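PDB 4P0F: serine protease inhibitor 4, isoform B from Drosophila melanogaster, which probably inhibits serine-type and cysteine-type endopeptidases as a member of the serpin family. Local coordinates for residues L50-E55 and A299-M304; R293-Q298 and L311-I316; K205-Y210 and E264-L269; I234-T239 and F354-P359. One frame throughout, in Å; residues are numbered along the deposited sequence.

How the interactions relate
The four contacts fall into two pairs at opposite ends of a cleaved serpin. Interactions 1 and 2 touch each other through the salt bridge between E300 and R293, and both hold the long connection between helix 283-288 and strand 311-324, one against the start of helix 54-64, the other against the strand itself. Interactions 3 and 4 meet where A268 O lies close to F354 N, a probable hydrogen bond between neighbouring strands. Chemistry follows place. Interaction 4, whose residues are mostly buried, relies on a leucine between two rings and one histidine bond. The others are partly buried and reach solvent: 3 is ladder pairing under charged side chains, 1 and 2 mix backbone bonds, waters and apolar packing, and 2 adds a lysine-aspartate salt bridge.

Interaction 1: L50-E55 and A299-M304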
loop_
_atom_site.group_PDB
_atom_site.type_symbol
_atom_site.label_atom_id
_atom_site.label_comp_id
_atom_site.label_asym_id
_atom_site.label_seq_id
_atom_site.Cartn_x
_atom_site.Cartn_y
_atom_site.Cartn_z
ATOM N N LEU A 50 -2.456 -16.182 9.674
ATOM C CA LEU A 50 -1.712 -17.157 10.480
ATOM C C LEU A 50 -2.529 -17.665 11.664
ATOM O O LEU A 50 -2.292 -18.766 12.163
ATOM C CB LEU A 50 -0.415 -16.561 11.016
ATOM C CG LEU A 50 0.609 -16.038 10.015
ATOM C CD1 LEU A 50 1.829 -15.566 10.794
ATOM C CD2 LEU A 50 0.975 -17.101 8.990
ATOM N N GLY A 51 -3.475 -16.849 12.115
ATOM C CA GLY A 51 -4.324 -17.212 13.236
ATOM C C GLY A 51 -5.702 -17.701 12.830
ATOM O O GLY A 51 -6.536 -17.982 13.691
ATOM N N ALA A 52 -5.940 -17.798 11.525
ATOM C CA ALA A 52 -7.237 -18.194 10.992
ATOM C C ALA A 52 -7.313 -19.692 10.728
ATOM O O ALA A 52 -6.292 -20.366 10.577
ATOM C CB ALA A 52 -7.538 -17.414 9.710
ATOM N N GLU A 53 -8.539 -20.203 10.679
ATOM C CA GLU A 53 -8.793 -21.610 10.455
ATOM C C GLU A 53 -9.880 -21.784 9.407
ATOM O O GLU A 53 -10.581 -20.834 9.065
ATOM C CB GLU A 53 -9.212 -22.295 11.756
ATOM C CG GLU A 53 -8.155 -22.285 12.827
ATOM C CD GLU A 53 -8.528 -23.175 13.994
ATOM O OE1 GLU A 53 -8.650 -22.671 15.123
ATOM O OE2 GLU A 53 -8.709 -24.387 13.775
ATOM N N ASN A 54 -10.003 -23.002 8.894
ATOM C CA ASN A 54 -11.159 -23.398 8.092
ATOM C C ASN A 54 -11.424 -22.452 6.918
ATOM O O ASN A 54 -10.483 -22.007 6.265
ATOM C CB ASN A 54 -12.389 -23.492 8.994
ATOM C CG ASN A 54 -12.139 -24.352 10.227
ATOM O OD1 ASN A 54 -11.518 -25.410 10.138
ATOM N ND2 ASN A 54 -12.608 -23.892 11.381
ATOM N N GLU A 55 -12.690 -22.133 6.641
ATOM C CA GLU A 55 -13.014 -21.311 5.458
ATOM C C GLU A 55 -12.491 -19.880 5.558
ATOM O O GLU A 55 -12.177 -19.244 4.536
ATOM C CB GLU A 55 -14.528 -21.285 5.211
ATOM C CG GLU A 55 -14.888 -20.570 3.912
ATOM C CD GLU A 55 -16.376 -20.420 3.674
ATOM O OE1 GLU A 55 -17.184 -21.074 4.369
ATOM O OE2 GLU A 55 -16.735 -19.621 2.776
ATOM N N ALA A 299 -16.666 -16.099 11.612
ATOM C CA ALA A 299 -15.216 -16.009 11.481
ATOM C C ALA A 299 -14.512 -17.039 12.351
ATOM O O ALA A 299 -14.949 -17.327 13.466
ATOM C CB ALA A 299 -14.731 -14.619 11.846
ATOM N N GLU A 300 -13.403 -17.558 11.837
ATOM C CA GLU A 300 -12.622 -18.586 12.508
ATOM C C GLU A 300 -11.190 -18.118 12.728
ATOM O O GLU A 300 -10.363 -18.187 11.819
ATOM C CB GLU A 300 -12.647 -19.870 11.684
ATOM C CG GLU A 300 -14.050 -20.476 11.592
ATOM C CD GLU A 300 -14.582 -20.707 10.193
ATOM O OE1 GLU A 300 -14.118 -20.065 9.234
ATOM O OE2 GLU A 300 -15.500 -21.555 10.060
ATOM N N PHE A 301 -10.904 -17.627 13.934
ATOM C CA PHE A 301 -9.571 -17.140 14.269
ATOM C C PHE A 301 -9.067 -17.813 15.541
ATOM O O PHE A 301 -8.404 -17.190 16.369
ATOM C CB PHE A 301 -9.570 -15.618 14.439
ATOM C CG PHE A 301 -9.606 -14.861 13.144
ATOM C CD1 PHE A 301 -8.487 -14.785 12.337
ATOM C CD2 PHE A 301 -10.759 -14.223 12.739
ATOM C CE1 PHE A 301 -8.526 -14.095 11.145
ATOM C CE2 PHE A 301 -10.799 -13.526 11.546
ATOM C CZ PHE A 301 -9.683 -13.459 10.759
ATOM N N GLY A 302 -9.361 -19.104 15.674
ATOM C CA GLY A 302 -9.013 -19.840 16.868
ATOM C C GLY A 302 -7.545 -20.138 17.082
ATOM O O GLY A 302 -7.179 -20.697 18.126
ATOM N N LYS A 303 -6.696 -19.768 16.124
ATOM C CA LYS A 303 -5.275 -20.022 16.267
ATOM C C LYS A 303 -4.504 -18.785 16.734
ATOM O O LYS A 303 -3.285 -18.835 16.853
ATOM C CB LYS A 303 -4.705 -20.565 14.959
ATOM C CG LYS A 303 -4.923 -22.080 14.839
ATOM C CD LYS A 303 -4.734 -22.592 13.414
ATOM C CE LYS A 303 -3.283 -22.884 13.086
ATOM N NZ LYS A 303 -3.126 -23.360 11.676
ATOM N N MET A 304 -5.218 -17.706 17.047
ATOM C CA MET A 304 -4.580 -16.488 17.540
ATOM C C MET A 304 -4.248 -16.539 19.035
ATOM O O MET A 304 -3.107 -16.326 19.421
ATOM C CB MET A 304 -5.470 -15.277 17.263
ATOM C CG MET A 304 -5.492 -14.890 15.811
ATOM S SD MET A 304 -6.481 -13.416 15.510
ATOM C CE MET A 304 -5.841 -12.919 13.897
HETATM O O HOH W 1 -11.456 -20.934 14.751
HETATM O O HOH W 2 -15.296 -23.060 7.786
#
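The carbonyl oxygen of E300 is gripped twice: E53 N donates a hydrogen bond to E300 O at 2.9 Å, arriving from above the carbonyl plane, and the CA-H of A52 adds a weaker contact at 3.2 Å from A52 CA to E300 O. A similar pair holds G51 O, which accepts from K303 N at 3.0 Å and is approached by the CA-H of F301. Two peptide segments thus lie edge to edge without forming a regular strand pair, and the type I turn from F301 to M304 wraps round G51, whose CA is met by M304 CG at 3.7 Å. Outside this backbone seam, E53 and K303 touch through their aliphatic parts, E53 CG against K303 CD at 3.5 Å, while their charged ends stay apart. The E300 chain bends at chi2 (124°), which carries its carboxylate across N54 CB; there E300 OE1 hydrogen-bonds T56 OG1, and OE2 forms a salt bridge with R293 and, through a water, reaches E55 N. A52 CB touches F301 CE1 at 3.7 Å. The seam joins the entry to helix 54-64 to the loop before strand 311-324: F301 packs against L311 and V313 of that strand, while L50 and M304 pack on helix 107-115.

Interaction 2: R293-Q298 and L311-I316; sequences RMFSDQ and LKVSAI
The phenyl ring of F295 meets strand 311-316 with its edge: V313 O and the side chain of I316 lie close to the ring plane, while one face is covered by the neighbouring M294, whose CG stands 3.5 Å above the ring centre. The second flat group, the guanidinium of R293, has Q298 CB over one face. The strand belongs to the large central sheet of the serpin fold, sheet A, where it pairs with strand 328-341, the position taken by the inserted reactive-centre loop in cleaved serpins. At the rim, F295 CE1 touches V313 CG1 at 3.6 Å, this methyl being displaced from the ring plane, while F295 CZ meets I316 CD1 near the plane at the same distance. M294 adds its thioether; the methyl swings round at chi3 (-62°) to reach V313 CG2 at 3.9 Å. Next to this apolar patch one nearly straight hydrogen bond, 172° at the hydrogen, runs from V313 N to M294 O over 2.9 Å. The loop is shaped from within by S296, whose OG accepts from Q298 N in an ST turn and also donates to R293 O. On the solvent side, a water links F295 O to K312 NZ. The lysine chain runs out extended beyond CG, and K312 NZ forms a salt bridge with D297 OD1 at 2.9 Å, arriving 35° out of the carboxylate plane.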
loop_
_atom_site.group_PDB
_atom_site.type_symbol
_atom_site.label_atom_id
_atom_site.label_comp_id
_atom_site.label_asym_id
_atom_site.label_seq_id
_atom_site.Cartn_x
_atom_site.Cartn_y
_atom_site.Cartn_z
ATOM N N ARG A 293 -15.881 -13.630 5.255
ATOM C CA ARG A 293 -16.123 -14.429 6.457
ATOM C C ARG A 293 -15.413 -13.881 7.708
ATOM O O ARG A 293 -15.948 -13.965 8.825
ATOM C CB ARG A 293 -15.714 -15.885 6.208
ATOM C CG ARG A 293 -16.256 -16.877 7.222
ATOM C CD ARG A 293 -16.105 -18.302 6.708
ATOM N NE ARG A 293 -16.496 -19.310 7.683
ATOM C CZ ARG A 293 -17.720 -19.822 7.797
ATOM N NH1 ARG A 293 -18.700 -19.415 7.000
ATOM N NH2 ARG A 293 -17.963 -20.744 8.719
ATOM N N MET A 294 -14.225 -13.317 7.520
ATOM C CA MET A 294 -13.430 -12.756 8.612
ATOM C C MET A 294 -14.153 -11.668 9.431
ATOM O O MET A 294 -13.825 -11.459 10.599
ATOM C CB MET A 294 -12.127 -12.187 8.045
ATOM C CG MET A 294 -12.352 -11.067 7.078
ATOM S SD MET A 294 -10.886 -10.761 6.064
ATOM C CE MET A 294 -9.753 -10.321 7.351
ATOM N N PHE A 295 -15.129 -10.986 8.837
ATOM C CA PHE A 295 -15.879 -9.922 9.531
ATOM C C PHE A 295 -17.180 -10.410 10.150
ATOM O O PHE A 295 -17.847 -9.669 10.875
ATOM C CB PHE A 295 -16.205 -8.777 8.566
ATOM C CG PHE A 295 -15.039 -8.320 7.767
ATOM C CD1 PHE A 295 -14.028 -7.592 8.356
ATOM C CD2 PHE A 295 -14.951 -8.618 6.413
ATOM C CE1 PHE A 295 -12.943 -7.172 7.619
ATOM C CE2 PHE A 295 -13.884 -8.218 5.685
ATOM C CZ PHE A 295 -12.876 -7.486 6.273
ATOM N N SER A 296 -17.550 -11.647 9.836
ATOM C CA SER A 296 -18.839 -12.197 10.212
ATOM C C SER A 296 -18.788 -12.945 11.530
ATOM O O SER A 296 -17.717 -13.252 12.057
ATOM C CB SER A 296 -19.341 -13.151 9.132
ATOM O OG SER A 296 -18.713 -14.415 9.268
ATOM N N ASP A 297 -19.964 -13.293 12.034
ATOM C CA ASP A 297 -20.040 -14.080 13.254
ATOM C C ASP A 297 -19.692 -15.547 13.011
ATOM O O ASP A 297 -19.710 -16.354 13.943
ATOM C CB ASP A 297 -21.427 -13.950 13.875
ATOM C CG ASP A 297 -21.614 -12.633 14.608
ATOM O OD1 ASP A 297 -20.609 -12.060 15.089
ATOM O OD2 ASP A 297 -22.769 -12.175 14.712
ATOM N N GLN A 298 -19.345 -15.879 11.769
ATOM C CA GLN A 298 -18.840 -17.201 11.443
ATOM C C GLN A 298 -17.315 -17.223 11.323
ATOM O O GLN A 298 -16.735 -18.253 10.986
ATOM C CB GLN A 298 -19.467 -17.707 10.145
ATOM C CG GLN A 298 -20.958 -17.986 10.247
ATOM C CD GLN A 298 -21.801 -16.725 10.312
ATOM O OE1 GLN A 298 -21.656 -15.822 9.488
ATOM N NE2 GLN A 298 -22.690 -16.659 11.297
ATOM N N LEU A 311 -13.417 -15.138 17.803
ATOM C CA LEU A 311 -12.972 -13.801 17.413
ATOM C C LEU A 311 -13.445 -13.454 16.013
ATOM O O LEU A 311 -13.724 -14.344 15.208
ATOM C CB LEU A 311 -11.440 -13.697 17.449
ATOM C CG LEU A 311 -10.729 -14.144 18.732
ATOM C CD1 LEU A 311 -9.217 -14.057 18.543
ATOM C CD2 LEU A 311 -11.171 -13.310 19.915
ATOM N N LYS A 312 -13.515 -12.157 15.723
ATOM C CA LYS A 312 -13.737 -11.683 14.361
ATOM C C LYS A 312 -13.045 -10.336 14.143
ATOM O O LYS A 312 -12.642 -9.665 15.083
ATOM C CB LYS A 312 -15.232 -11.567 14.058
ATOM C CG LYS A 312 -15.930 -10.443 14.778
ATOM C CD LYS A 312 -17.419 -10.449 14.480
ATOM C CE LYS A 312 -18.132 -9.331 15.218
ATOM N NZ LYS A 312 -19.585 -9.309 14.879
ATOM N N VAL A 313 -12.897 -9.946 12.885
ATOM C CA VAL A 313 -12.293 -8.661 12.555
ATOM C C VAL A 313 -13.347 -7.559 12.598
ATOM O O VAL A 313 -14.390 -7.674 11.955
ATOM C CB VAL A 313 -11.630 -8.718 11.161
ATOM C CG1 VAL A 313 -11.121 -7.355 10.740
ATOM C CG2 VAL A 313 -10.500 -9.734 11.161
ATOM N N SER A 314 -13.077 -6.495 13.356
ATOM C CA SER A 314 -14.009 -5.370 13.466
ATOM C C SER A 314 -13.644 -4.187 12.578
ATOM O O SER A 314 -14.494 -3.350 12.287
ATOM C CB SER A 314 -14.086 -4.885 14.913
ATOM O OG SER A 314 -12.783 -4.691 15.430
ATOM N N ALA A 315 -12.375 -4.087 12.190
ATOM C CA ALA A 315 -11.954 -3.006 11.306
ATOM C C ALA A 315 -10.634 -3.313 10.627
ATOM O O ALA A 315 -9.761 -3.958 11.204
ATOM C CB ALA A 315 -11.845 -1.702 12.084
ATOM N N ILE A 316 -10.496 -2.846 9.383
ATOM C CA ILE A 316 -9.210 -2.822 8.703
ATOM C C ILE A 316 -9.024 -1.401 8.207
ATOM O O ILE A 316 -9.794 -0.948 7.371
ATOM C CB ILE A 316 -9.124 -3.789 7.500
ATOM C CG1 ILE A 316 -9.535 -5.206 7.899
ATOM C CG2 ILE A 316 -7.709 -3.762 6.917
ATOM C CD1 ILE A 316 -9.506 -6.213 6.742
HETATM O O HOH W 3 -16.907 -7.322 12.024
HETATM O O HOH W 4 -20.194 -9.081 12.081
#

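Interaction 3: K205-Y210 and E264-L269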
loop_
_atom_site.group_PDB
_atom_site.type_symbol
_atom_site.label_atom_id
_atom_site.label_comp_id
_atom_site.label_asym_id
_atom_site.label_seq_id
_atom_site.Cartn_x
_atom_site.Cartn_y
_atom_site.Cartn_z
ATOM N N LYS A 205 15.158 16.632 -18.954
ATOM C CA LYS A 205 15.518 15.816 -20.109
ATOM C C LYS A 205 16.619 14.838 -19.721
ATOM O O LYS A 205 17.703 15.242 -19.302
ATOM C CB LYS A 205 15.964 16.683 -21.286
ATOM C CG LYS A 205 14.885 17.629 -21.774
ATOM C CD LYS A 205 15.343 18.429 -22.987
ATOM C CE LYS A 205 14.291 19.436 -23.421
ATOM N NZ LYS A 205 14.173 20.569 -22.462
ATOM N N GLU A 206 16.327 13.549 -19.860
ATOM C CA GLU A 206 17.252 12.492 -19.475
ATOM C C GLU A 206 16.914 11.230 -20.257
ATOM O O GLU A 206 15.843 11.144 -20.861
ATOM C CB GLU A 206 17.164 12.196 -17.970
ATOM C CG GLU A 206 17.756 13.227 -17.022
ATOM C CD GLU A 206 19.267 13.180 -16.947
ATOM O OE1 GLU A 206 19.876 12.270 -17.547
ATOM O OE2 GLU A 206 19.849 14.055 -16.270
ATOM N N ARG A 207 17.829 10.267 -20.264
ATOM C CA ARG A 207 17.500 8.919 -20.713
ATOM C C ARG A 207 16.791 8.212 -19.577
ATOM O O ARG A 207 17.320 8.133 -18.467
ATOM C CB ARG A 207 18.747 8.136 -21.122
ATOM C CG ARG A 207 19.258 8.451 -22.516
ATOM C CD ARG A 207 20.485 7.623 -22.854
ATOM N NE ARG A 207 20.161 6.253 -23.263
ATOM C CZ ARG A 207 19.867 5.886 -24.511
ATOM N NH1 ARG A 207 19.832 6.782 -25.490
ATOM N NH2 ARG A 207 19.599 4.616 -24.781
ATOM N N PHE A 208 15.582 7.731 -19.857
ATOM C CA PHE A 208 14.803 6.954 -18.915
ATOM C C PHE A 208 14.294 5.720 -19.624
ATOM O O PHE A 208 14.201 5.704 -20.849
ATOM C CB PHE A 208 13.600 7.728 -18.381
ATOM C CG PHE A 208 13.946 8.879 -17.482
ATOM C CD1 PHE A 208 14.528 8.664 -16.241
ATOM C CD2 PHE A 208 13.633 10.168 -17.856
ATOM C CE1 PHE A 208 14.818 9.722 -15.404
ATOM C CE2 PHE A 208 13.909 11.232 -17.016
ATOM C CZ PHE A 208 14.504 11.006 -15.793
ATOM N N ARG A 209 13.961 4.697 -18.850
ATOM C CA ARG A 209 13.230 3.557 -19.372
ATOM C C ARG A 209 11.805 3.984 -19.705
ATOM O O ARG A 209 11.103 4.533 -18.862
ATOM C CB ARG A 209 13.220 2.415 -18.359
ATOM C CG ARG A 209 14.587 1.842 -18.077
ATOM C CD ARG A 209 14.482 0.627 -17.187
ATOM N NE ARG A 209 13.793 -0.476 -17.846
ATOM C CZ ARG A 209 13.412 -1.588 -17.226
ATOM N NH1 ARG A 209 13.652 -1.731 -15.930
ATOM N NH2 ARG A 209 12.789 -2.550 -17.900
ATOM N N TYR A 210 11.401 3.716 -20.943
ATOM C CA TYR A 210 10.179 4.248 -21.529
ATOM C C TYR A 210 9.515 3.146 -22.345
ATOM O O TYR A 210 10.202 2.295 -22.893
ATOM C CB TYR A 210 10.488 5.468 -22.427
ATOM C CG TYR A 210 9.400 5.762 -23.436
ATOM C CD1 TYR A 210 9.420 5.172 -24.688
ATOM C CD2 TYR A 210 8.331 6.597 -23.119
ATOM C CE1 TYR A 210 8.425 5.403 -25.604
ATOM C CE2 TYR A 210 7.323 6.840 -24.041
ATOM C CZ TYR A 210 7.377 6.235 -25.281
ATOM O OH TYR A 210 6.396 6.445 -26.226
ATOM N N GLU A 264 15.475 2.024 -22.544
ATOM C CA GLU A 264 16.092 3.340 -22.345
ATOM C C GLU A 264 16.013 4.208 -23.597
ATOM O O GLU A 264 16.368 3.765 -24.686
ATOM C CB GLU A 264 17.556 3.178 -21.935
ATOM C CG GLU A 264 17.744 2.582 -20.548
ATOM C CD GLU A 264 17.532 3.584 -19.435
ATOM O OE1 GLU A 264 17.240 4.762 -19.735
ATOM O OE2 GLU A 264 17.658 3.189 -18.253
ATOM N N THR A 265 15.564 5.448 -23.437
ATOM C CA THR A 265 15.555 6.395 -24.546
ATOM C C THR A 265 15.508 7.825 -24.006
ATOM O O THR A 265 15.105 8.046 -22.869
ATOM C CB THR A 265 14.363 6.125 -25.499
ATOM O OG1 THR A 265 14.640 6.663 -26.797
ATOM C CG2 THR A 265 13.068 6.708 -24.961
ATOM N N LYS A 266 15.929 8.792 -24.817
ATOM C CA LYS A 266 15.916 10.185 -24.378
ATOM C C LYS A 266 14.484 10.697 -24.303
ATOM O O LYS A 266 13.725 10.583 -25.269
ATOM C CB LYS A 266 16.751 11.062 -25.322
ATOM C CG LYS A 266 18.216 10.658 -25.379
ATOM C CD LYS A 266 19.032 11.586 -26.269
ATOM C CE LYS A 266 20.467 11.096 -26.403
ATOM N NZ LYS A 266 21.391 12.183 -26.832
ATOM N N VAL A 267 14.121 11.238 -23.143
ATOM C CA VAL A 267 12.770 11.725 -22.902
ATOM C C VAL A 267 12.791 13.145 -22.348
ATOM O O VAL A 267 13.643 13.475 -21.532
ATOM C CB VAL A 267 12.020 10.809 -21.914
ATOM C CG1 VAL A 267 10.662 11.394 -21.537
ATOM C CG2 VAL A 267 11.851 9.429 -22.517
ATOM N N ALA A 268 11.869 13.973 -22.833
ATOM C CA ALA A 268 11.588 15.276 -22.241
ATOM C C ALA A 268 10.388 15.090 -21.329
ATOM O O ALA A 268 9.259 14.889 -21.787
ATOM C CB ALA A 268 11.313 16.323 -23.304
ATOM N N LEU A 269 10.663 15.118 -20.034
ATOM C CA LEU A 269 9.677 14.822 -19.009
ATOM C C LEU A 269 9.122 16.082 -18.375
ATOM O O LEU A 269 9.882 16.999 -18.057
ATOM C CB LEU A 269 10.315 13.945 -17.930
ATOM C CG LEU A 269 9.528 13.708 -16.641
ATOM C CD1 LEU A 269 8.241 12.936 -16.920
ATOM C CD2 LEU A 269 10.409 12.968 -15.640
#
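E264 folds back over R207, F208 and R209. Its CB lies 3.8 Å from R207 NH2; CG comes up to R209 CG; then the chain bends at chi2 (-79°), so that the carboxylate lies across the backbone between F208 and R209. There E264 OE1 sits 3.1 Å from F208 C and OE2 meets R209 CG at 3.4 Å. Neither oxygen makes a hydrogen bond across this pair of segments, and the charged ends of both arginines stay clear of the carboxylate, so any attraction is probably diffuse. R207 bends in turn at chi3, bringing one face of its guanidinium over T265 CA, while its CG touches K266 CG. Beneath these charged chains the backbones form an antiparallel ladder. F208 and T265 are a hydrogen-bonded pair, with T265 N to F208 O at 2.9 Å, as are E206 and V267; R207 and K266 form a non-hydrogen-bonded pair between them. The other face is mostly apolar: Y210 CB lies on T265 CG2 at 3.8 Å, and F208 CE2 meets L269 CD2 at 4.1 Å. With strand 352-355 running parallel along the far edge of 264-269, the arrangement is that of sheet B of the serpin fold: twisted strands, one face mostly charged, one turned inward.

Interaction 4: I234-T239 and F354-P359; sequences IVLPNT and FFADHP
L236 is wedged between the rings of F354 and H358, and the tight half of the contact is built round it. In serpin terms the contact lies within sheet B, joining the end of strand 230-237 to the link between strands 352-355 and 360-366; an inverse gamma turn centred on A356 bends that link. L236 CD2 stands over one face of F354, 4.1 Å from the ring centroid, and L236 CD1 over a face of H358 at 3.9 Å from that centroid, both CH-pi contacts. The CG that carries these methyls is anti to the backbone N (chi1 -178°), which sends the fork across to segment 354-359. I234 completes the patch, its CG2 lying at the edge of the F354 ring. Towards the solvent the packing thins out: the side chains of F355 and D357 start away from 234-239, F355 touching L236 with its carbonyl O, and T239 reaches H358 only with its backbone, over the ring face opposite L236. H358 stands at this border, held at both nitrogens. Its NE2 donates to P237 O at 2.8 Å, within the ring plane, while ND1 donates a more bent bond, 137° at the hydrogen, to D357 OD1. The nearby carboxylate would be expected to stabilise positive charge on the imidazole. The backbone of P359 also closes in, its O 3.3 Å from P237 CD.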
loop_
_atom_site.group_PDB
_atom_site.type_symbol
_atom_site.label_atom_id
_atom_site.label_comp_id
_atom_site.label_asym_id
_atom_site.label_seq_id
_atom_site.Cartn_x
_atom_site.Cartn_y
_atom_site.Cartn_z
ATOM N N ILE A 234 5.276 5.553 -14.061
ATOM C CA ILE A 234 4.137 6.403 -14.398
ATOM C C ILE A 234 3.487 5.838 -15.651
ATOM O O ILE A 234 4.179 5.601 -16.634
ATOM C CB ILE A 234 4.571 7.865 -14.652
ATOM C CG1 ILE A 234 5.318 8.416 -13.434
ATOM C CG2 ILE A 234 3.370 8.736 -14.957
ATOM C CD1 ILE A 234 6.161 9.621 -13.736
ATOM N N VAL A 235 2.178 5.604 -15.608
ATOM C CA VAL A 235 1.447 5.156 -16.788
ATOM C C VAL A 235 0.436 6.231 -17.133
ATOM O O VAL A 235 -0.459 6.545 -16.358
ATOM C CB VAL A 235 0.754 3.804 -16.576
ATOM C CG1 VAL A 235 0.292 3.253 -17.911
ATOM C CG2 VAL A 235 1.703 2.829 -15.894
ATOM N N LEU A 236 0.616 6.794 -18.320
ATOM C CA LEU A 236 -0.071 7.991 -18.771
ATOM C C LEU A 236 -0.988 7.670 -19.953
ATOM O O LEU A 236 -0.503 7.282 -21.020
ATOM C CB LEU A 236 0.962 9.041 -19.183
ATOM C CG LEU A 236 0.453 10.397 -19.634
ATOM C CD1 LEU A 236 -0.224 11.143 -18.497
ATOM C CD2 LEU A 236 1.631 11.219 -20.195
ATOM N N PRO A 237 -2.310 7.829 -19.780
ATOM C CA PRO A 237 -3.201 7.659 -20.935
ATOM C C PRO A 237 -2.836 8.606 -22.075
ATOM O O PRO A 237 -2.329 9.699 -21.810
ATOM C CB PRO A 237 -4.586 7.998 -20.374
ATOM C CG PRO A 237 -4.470 7.801 -18.898
ATOM C CD PRO A 237 -3.050 8.112 -18.539
ATOM N N ASN A 238 -3.088 8.205 -23.316
ATOM C CA ASN A 238 -2.786 9.071 -24.458
ATOM C C ASN A 238 -3.773 10.229 -24.586
ATOM O O ASN A 238 -3.477 11.223 -25.248
ATOM C CB ASN A 238 -2.782 8.272 -25.767
ATOM C CG ASN A 238 -1.613 7.305 -25.875
ATOM O OD1 ASN A 238 -0.595 7.450 -25.203
ATOM N ND2 ASN A 238 -1.753 6.317 -26.756
ATOM N N THR A 239 -4.949 10.092 -23.976
ATOM C CA THR A 239 -5.973 11.136 -24.033
ATOM C C THR A 239 -6.219 11.719 -22.650
ATOM O O THR A 239 -6.031 11.053 -21.636
ATOM C CB THR A 239 -7.315 10.615 -24.582
ATOM O OG1 THR A 239 -7.825 9.607 -23.701
ATOM C CG2 THR A 239 -7.153 10.046 -25.988
ATOM N N PHE A 354 7.065 13.334 -22.662
ATOM C CA PHE A 354 6.240 12.626 -21.703
ATOM C C PHE A 354 5.773 13.656 -20.687
ATOM O O PHE A 354 6.474 13.935 -19.716
ATOM C CB PHE A 354 7.021 11.492 -21.041
ATOM C CG PHE A 354 6.167 10.536 -20.260
ATOM C CD1 PHE A 354 5.746 10.843 -18.984
ATOM C CD2 PHE A 354 5.792 9.318 -20.804
ATOM C CE1 PHE A 354 4.956 9.960 -18.256
ATOM C CE2 PHE A 354 5.013 8.434 -20.087
ATOM C CZ PHE A 354 4.592 8.747 -18.810
ATOM N N PHE A 355 4.620 14.262 -20.963
ATOM C CA PHE A 355 4.123 15.397 -20.188
ATOM C C PHE A 355 2.937 14.918 -19.377
ATOM O O PHE A 355 1.853 14.713 -19.926
ATOM C CB PHE A 355 3.699 16.570 -21.090
ATOM C CG PHE A 355 4.829 17.216 -21.875
ATOM C CD1 PHE A 355 6.158 16.892 -21.644
ATOM C CD2 PHE A 355 4.540 18.164 -22.847
ATOM C CE1 PHE A 355 7.175 17.501 -22.367
ATOM C CE2 PHE A 355 5.552 18.772 -23.573
ATOM C CZ PHE A 355 6.869 18.439 -23.335
ATOM N N ALA A 356 3.140 14.726 -18.080
ATOM C CA ALA A 356 2.094 14.183 -17.213
ATOM C C ALA A 356 1.162 15.298 -16.753
ATOM O O ALA A 356 1.088 15.638 -15.553
ATOM C CB ALA A 356 2.710 13.468 -16.030
ATOM N N ASP A 357 0.472 15.892 -17.721
ATOM C CA ASP A 357 -0.338 17.078 -17.471
ATOM C C ASP A 357 -1.823 16.769 -17.551
ATOM O O ASP A 357 -2.636 17.645 -17.853
ATOM C CB ASP A 357 0.026 18.197 -18.459
ATOM C CG ASP A 357 -0.216 17.819 -19.916
ATOM O OD1 ASP A 357 -0.738 16.725 -20.207
ATOM O OD2 ASP A 357 0.107 18.650 -20.788
ATOM N N HIS A 358 -2.163 15.509 -17.303
ATOM C CA HIS A 358 -3.552 15.099 -17.184
ATOM C C HIS A 358 -3.531 13.808 -16.374
ATOM O O HIS A 358 -2.447 13.315 -16.065
ATOM C CB HIS A 358 -4.214 14.960 -18.566
ATOM C CG HIS A 358 -3.579 13.940 -19.460
ATOM N ND1 HIS A 358 -2.747 14.280 -20.507
ATOM C CD2 HIS A 358 -3.683 12.592 -19.489
ATOM C CE1 HIS A 358 -2.358 13.183 -21.131
ATOM N NE2 HIS A 358 -2.912 12.144 -20.533
ATOM N N PRO A 359 -4.706 13.281 -15.980
ATOM C CA PRO A 359 -4.687 12.205 -14.978
ATOM C C PRO A 359 -3.877 10.967 -15.362
ATOM O O PRO A 359 -3.899 10.521 -16.517
ATOM C CB PRO A 359 -6.172 11.862 -14.822
ATOM C CG PRO A 359 -6.851 13.168 -15.059
ATOM C CD PRO A 359 -6.074 13.790 -16.195
#